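Uncharacterized TetR family protein (Streptomyces coelicolor A3, PDB 3IUV) probably binds DNA as a dimeric TetR-type transcription regulator through an N-terminal helix-turn-helix domain, although its target genes and any ligand are unknown. Local coordinates at residues Ile15-Ala18 with Ala19-Val22; Val42-Gly45 with Ser46-His50; Ala60-Arg63 with Gln64-Gly68. All blocks are in the same frame, centred on the assembly; numbering follows the deposited sequence.

Interaction 1 of 3, residues Ile15-Ala18 with Ala19-Val22; sequences IIDA and AIRV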
# COMPACT_ATOMS: atom_id res chain seq x y z
N ILE A 15 3.70 -26.40 2.76
CA ILE A 15 2.35 -25.85 2.83
C ILE A 15 2.35 -24.31 2.72
O ILE A 15 1.72 -23.75 1.82
CB ILE A 15 1.59 -26.36 4.09
CG1 ILE A 15 1.20 -27.84 3.91
CG2 ILE A 15 0.35 -25.47 4.41
CD1 ILE A 15 0.50 -28.46 5.09
N ILE A 16 3.07 -23.64 3.62
CA ILE A 16 3.16 -22.19 3.62
C ILE A 16 3.63 -21.64 2.28
O ILE A 16 3.08 -20.66 1.76
CB ILE A 16 4.12 -21.72 4.70
CG1 ILE A 16 3.53 -22.05 6.07
CG2 ILE A 16 4.39 -20.23 4.55
CD1 ILE A 16 4.46 -21.74 7.22
N ASP A 17 4.65 -22.28 1.73
CA ASP A 17 5.21 -21.86 0.45
C ASP A 17 4.16 -21.94 -0.62
O ASP A 17 4.03 -21.06 -1.46
CB ASP A 17 6.40 -22.73 0.09
CG ASP A 17 7.64 -22.38 0.90
OD1 ASP A 17 7.86 -21.18 1.17
OD2 ASP A 17 8.40 -23.31 1.26
N ALA A 18 3.39 -23.02 -0.58
CA ALA A 18 2.31 -23.21 -1.52
C ALA A 18 1.25 -22.13 -1.35
O ALA A 18 0.77 -21.58 -2.34
CB ALA A 18 1.70 -24.61 -1.34
N ALA A 19 0.90 -21.82 -0.11
CA ALA A 19 -0.05 -20.76 0.18
C ALA A 19 0.50 -19.53 -0.49
O ALA A 19 -0.21 -18.80 -1.20
CB ALA A 19 -0.16 -20.53 1.66
N ILE A 20 1.78 -19.31 -0.26
CA ILE A 20 2.50 -18.21 -0.88
C ILE A 20 2.27 -18.17 -2.39
O ILE A 20 1.84 -17.15 -2.92
CB ILE A 20 4.01 -18.26 -0.50
CG1 ILE A 20 4.27 -17.36 0.72
CG2 ILE A 20 4.90 -17.85 -1.66
CD1 ILE A 20 5.60 -17.60 1.43
N ARG A 21 2.52 -19.27 -3.08
CA ARG A 21 2.38 -19.26 -4.54
C ARG A 21 0.93 -19.08 -5.00
O ARG A 21 0.65 -18.37 -5.97
CB ARG A 21 2.98 -20.52 -5.15
CG ARG A 21 4.45 -20.71 -4.81
CD ARG A 21 5.00 -21.93 -5.50
NE ARG A 21 4.06 -23.05 -5.42
CZ ARG A 21 3.92 -23.85 -4.37
NH1 ARG A 21 4.67 -23.67 -3.29
NH2 ARG A 21 3.03 -24.84 -4.40
N VAL A 22 0.01 -19.73 -4.29
CA VAL A 22 -1.41 -19.62 -4.62
C VAL A 22 -1.86 -18.15 -4.71
O VAL A 22 -2.65 -17.79 -5.58
CB VAL A 22 -2.29 -20.46 -3.64
CG1 VAL A 22 -3.77 -20.20 -3.87
CG2 VAL A 22 -1.99 -21.94 -3.79
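Helix 11-24, the first helix of the three-helix TetR DNA-binding domain, runs through this contact, where Ile15-Ala18 and Ala19-Val22 form consecutive turns. Four i to i+4 backbone bonds join the turns, and the straightest is that from Val22 N to Ala18 O, 2.8 Å long with an N-H...O angle of 170°. Side chains sort by helix face. Ile15, Ile16, Ala18, Ala19 and Val22 are buried: Ile15 rests on Phe51 and on Thr47 of helix 44-50, Ala18 on Ala40, Ala19 on Val36 and Leu57, Val22 on Leu31. Along this helix Ile16 CG2 meets Ile20 CD1 at 4.3 Å, a loose apolar touch. Asp17 and Arg21 sit one turn apart with opposite charges, yet they do not pair: Asp17 OD2 stays 5.9 Å from Arg21 NH1. Each has other mates: Asp17 OD1 is hydrogen-bonded to Gln64 NE2 of helix 54-73 and Asp17 OD2 to Gln13 NE2, while Arg21 NH2 forms a salt bridge with Glu39 of helix 33-40. The arginine chain leaves with CG beside its own backbone N (chi1 -58°) and kinks at chi3 (-42°), which folds the guanidinium back along the preceding turn. Asp17 CB lies at the edge of that group, in its plane, 3.9 Å from Arg21 NH1, while Ala18 CA lies over one face, 3.3 Å from Arg21 CZ.

Interaction 2 of 3, residues Val42-Gly45 with Ser46-His50; sequences VPLG and STTYH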
# COMPACT_ATOMS: atom_id res chain seq x y z
N VAL A 42 -0.55 -32.24 -1.06
CA VAL A 42 -0.49 -32.57 0.35
C VAL A 42 -1.93 -32.77 0.76
O VAL A 42 -2.82 -32.08 0.26
CB VAL A 42 0.17 -31.40 1.15
CG1 VAL A 42 -0.61 -31.09 2.41
CG2 VAL A 42 1.64 -31.69 1.42
N PRO A 43 -2.19 -33.74 1.63
CA PRO A 43 -3.57 -33.97 2.05
C PRO A 43 -4.18 -32.74 2.71
O PRO A 43 -3.49 -31.99 3.40
CB PRO A 43 -3.43 -35.11 3.07
CG PRO A 43 -2.23 -35.84 2.61
CD PRO A 43 -1.28 -34.80 2.08
N LEU A 44 -5.48 -32.55 2.51
CA LEU A 44 -6.19 -31.51 3.21
C LEU A 44 -5.89 -31.62 4.69
O LEU A 44 -5.65 -30.62 5.37
CB LEU A 44 -7.68 -31.65 2.98
CG LEU A 44 -8.64 -30.59 3.51
CD1 LEU A 44 -8.32 -29.18 3.00
CD2 LEU A 44 -10.04 -31.02 3.10
N GLY A 45 -5.90 -32.86 5.18
CA GLY A 45 -5.70 -33.16 6.59
C GLY A 45 -4.38 -32.62 7.14
O GLY A 45 -4.33 -32.15 8.26
N SER A 46 -3.31 -32.71 6.34
CA SER A 46 -2.01 -32.13 6.65
C SER A 46 -2.17 -30.64 6.84
O SER A 46 -1.74 -30.02 7.81
CB SER A 46 -1.08 -32.29 5.45
OG SER A 46 -0.14 -33.33 5.61
N THR A 47 -2.76 -30.10 5.80
CA THR A 47 -3.08 -28.71 5.68
C THR A 47 -3.75 -28.21 6.96
O THR A 47 -3.36 -27.19 7.54
CB THR A 47 -3.97 -28.57 4.42
OG1 THR A 47 -3.18 -28.02 3.35
CG2 THR A 47 -5.23 -27.76 4.69
N THR A 48 -4.75 -28.94 7.43
CA THR A 48 -5.49 -28.45 8.57
C THR A 48 -4.77 -28.79 9.89
O THR A 48 -4.90 -28.10 10.91
CB THR A 48 -6.94 -28.92 8.51
OG1 THR A 48 -6.99 -30.33 8.69
CG2 THR A 48 -7.54 -28.59 7.13
N TYR A 49 -3.98 -29.86 9.86
CA TYR A 49 -3.23 -30.30 11.02
C TYR A 49 -2.26 -29.18 11.39
O TYR A 49 -2.00 -28.88 12.56
CB TYR A 49 -2.51 -31.60 10.68
CG TYR A 49 -1.56 -32.11 11.74
CD1 TYR A 49 -2.00 -32.35 13.03
CD2 TYR A 49 -0.22 -32.36 11.43
CE1 TYR A 49 -1.14 -32.81 13.99
CE2 TYR A 49 0.65 -32.82 12.38
CZ TYR A 49 0.19 -33.05 13.67
OH TYR A 49 1.05 -33.51 14.63
N HIS A 50 -1.76 -28.51 10.37
CA HIS A 50 -0.86 -27.40 10.60
C HIS A 50 -1.56 -26.05 10.69
O HIS A 50 -1.05 -25.13 11.31
CB HIS A 50 0.22 -27.41 9.52
CG HIS A 50 1.12 -28.59 9.62
ND1 HIS A 50 2.04 -28.73 10.64
CD2 HIS A 50 1.22 -29.71 8.86
CE1 HIS A 50 2.68 -29.88 10.49
NE2 HIS A 50 2.20 -30.49 9.42
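Gly45 O takes two donors from the next turn, Tyr49 N at 2.8 Å and the hydroxyl Thr48 OG1 at 3.3 Å. Both come from the same face of the carbonyl plane: the amide is tilted 30° from it, and the hydroxyl stands above it, with a C=O...O angle of only 108°. A chi1 of 68° sets Thr48 OG1 between its own backbone N and carbonyl carbon, where it can lean back over the preceding turn. At the start of the helix Pro43 occupies the N-cap position, and its O receives Thr47 N at 3.1 Å in an essentially straight bond. Beside it Val42 CG1 lies 3.3 Å from Ser46 CB, while the Leu44 and Thr47 side chains meet at a slant, Leu44 CD1 3.8 Å from Thr47 CG2. Farther out, Arg11 and Arg14 of helix 11-24 back Val42, and His33 of helix 33-40 touches Leu44, Thr47 and Thr48. This is helix 44-50, the second helix of the predicted helix-turn-helix and, as in TetR relatives, probably the recognition helix. A valine in place of Thr48 would probably leave Gly45 O with the Tyr49 amide alone among these donors. Long and off the carbonyl plane, the Thr48 bond probably holds its hydroxyl only lightly.

Interaction 3 of 3, residues Ala60-Arg63 with Gln64-Gly68; sequences AALR and QANEG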
# COMPACT_ATOMS: atom_id res chain seq x y z
N ALA A 60 0.81 -17.20 8.98
CA ALA A 60 2.12 -17.79 8.81
C ALA A 60 2.64 -17.31 7.47
O ALA A 60 3.76 -16.81 7.38
CB ALA A 60 2.03 -19.31 8.85
N ALA A 61 1.79 -17.43 6.45
CA ALA A 61 2.16 -17.07 5.09
C ALA A 61 2.89 -15.72 5.05
O ALA A 61 3.93 -15.58 4.40
CB ALA A 61 0.94 -17.04 4.21
N LEU A 62 2.35 -14.73 5.75
CA LEU A 62 2.97 -13.42 5.76
C LEU A 62 4.18 -13.32 6.69
O LEU A 62 5.26 -12.91 6.27
CB LEU A 62 1.94 -12.35 6.11
CG LEU A 62 2.53 -10.94 6.14
CD1 LEU A 62 3.20 -10.66 7.47
CD2 LEU A 62 3.51 -10.73 4.99
N ARG A 63 4.00 -13.67 7.95
CA ARG A 63 5.10 -13.60 8.91
C ARG A 63 6.39 -14.13 8.29
O ARG A 63 7.48 -13.70 8.65
CB ARG A 63 4.75 -14.36 10.20
CG ARG A 63 5.73 -14.16 11.37
CD ARG A 63 5.04 -14.41 12.71
NE ARG A 63 4.10 -13.34 13.05
CZ ARG A 63 3.01 -13.50 13.80
NH1 ARG A 63 2.70 -14.69 14.29
NH2 ARG A 63 2.23 -12.45 14.04
N GLN A 64 6.26 -15.07 7.35
CA GLN A 64 7.42 -15.55 6.59
C GLN A 64 7.96 -14.43 5.71
O GLN A 64 9.16 -14.17 5.70
CB GLN A 64 7.08 -16.75 5.72
CG GLN A 64 8.07 -16.94 4.57
CD GLN A 64 8.27 -18.40 4.17
OE1 GLN A 64 8.24 -19.31 5.01
NE2 GLN A 64 8.51 -18.62 2.88
N ALA A 65 7.08 -13.79 4.95
CA ALA A 65 7.47 -12.59 4.22
C ALA A 65 8.22 -11.67 5.16
O ALA A 65 9.41 -11.40 4.96
CB ALA A 65 6.26 -11.88 3.65
N ASN A 66 7.53 -11.20 6.20
CA ASN A 66 8.15 -10.42 7.28
C ASN A 66 9.53 -10.92 7.74
O ASN A 66 10.40 -10.11 8.03
CB ASN A 66 7.23 -10.29 8.49
CG ASN A 66 6.17 -9.23 8.32
OD1 ASN A 66 6.20 -8.47 7.35
ND2 ASN A 66 5.23 -9.17 9.26
N GLU A 67 9.74 -12.23 7.83
CA GLU A 67 11.05 -12.75 8.24
C GLU A 67 12.09 -12.71 7.11
O GLU A 67 13.29 -12.63 7.37
CB GLU A 67 10.92 -14.15 8.84
CG GLU A 67 10.18 -14.15 10.17
CD GLU A 67 9.85 -15.55 10.68
OE1 GLU A 67 9.20 -15.65 11.75
OE2 GLU A 67 10.24 -16.54 10.02
N GLY A 68 11.62 -12.74 5.87
CA GLY A 68 12.49 -12.63 4.71
C GLY A 68 13.18 -11.28 4.61
O GLY A 68 14.39 -11.21 4.38
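Leu62 reaches forward along its helix to Ala65 and Asn66. From CB, with CG anti to the backbone N (chi1 180°), the chain forks at CG, and the two methyls part company. Leu62 CD2 lies against Ala65 CB at 3.3 Å, a purely apolar meeting. Leu62 CD1 makes a van der Waals contact, methyl against side-chain amide, with Asn66, 3.1 Å from Asn66 ND2 and 3.7 Å from Asn66 OD1, the two side chains meeting at a slant. Asn66 ND2 makes a weak hydrogen bond to Pro123 O of helix 121-139, and Val124 of that helix packs on Leu62. All this lies on helix 54-73, the long helix that in TetR proteins links the DNA-binding domain to the C-terminal regulatory domain. In the backbone, Leu62 O accepts Asn66 N at 2.8 Å. On the next residue, Arg63 O receives Glu67 N at 2.8 Å, the donor tilted 32° from the carbonyl plane. The Glu67 side chain crosses that of Arg63 at an angle, Glu67 OE1 3.8 Å from Arg63 CG. The charges themselves stay apart: Arg63 NE is 5.7 Å from Glu67 OE1 and makes its salt bridge with Glu127 instead.

In the fold
Interactions 1, 2 and 3 follow one another along the chain, on helices 11-24, 44-50 and 54-73. In space interaction 1 lies between the other two, its centre about 13 Å from that of interaction 2 and about 11 Å from that of interaction 3. It touches both: Ile15 CD1 packs on Val42 CG1 at 3.9 Å, and Ile16 CD1 on Ala60 CB at 3.8 Å. Interactions 2 and 3 do not meet, their nearest atoms being about 7 Å apart although their helices are successive. Helix 11-24 therefore joins the putative recognition helix to helix 54-73, which, as in TetR relatives, probably couples the DNA-binding and C-terminal domains.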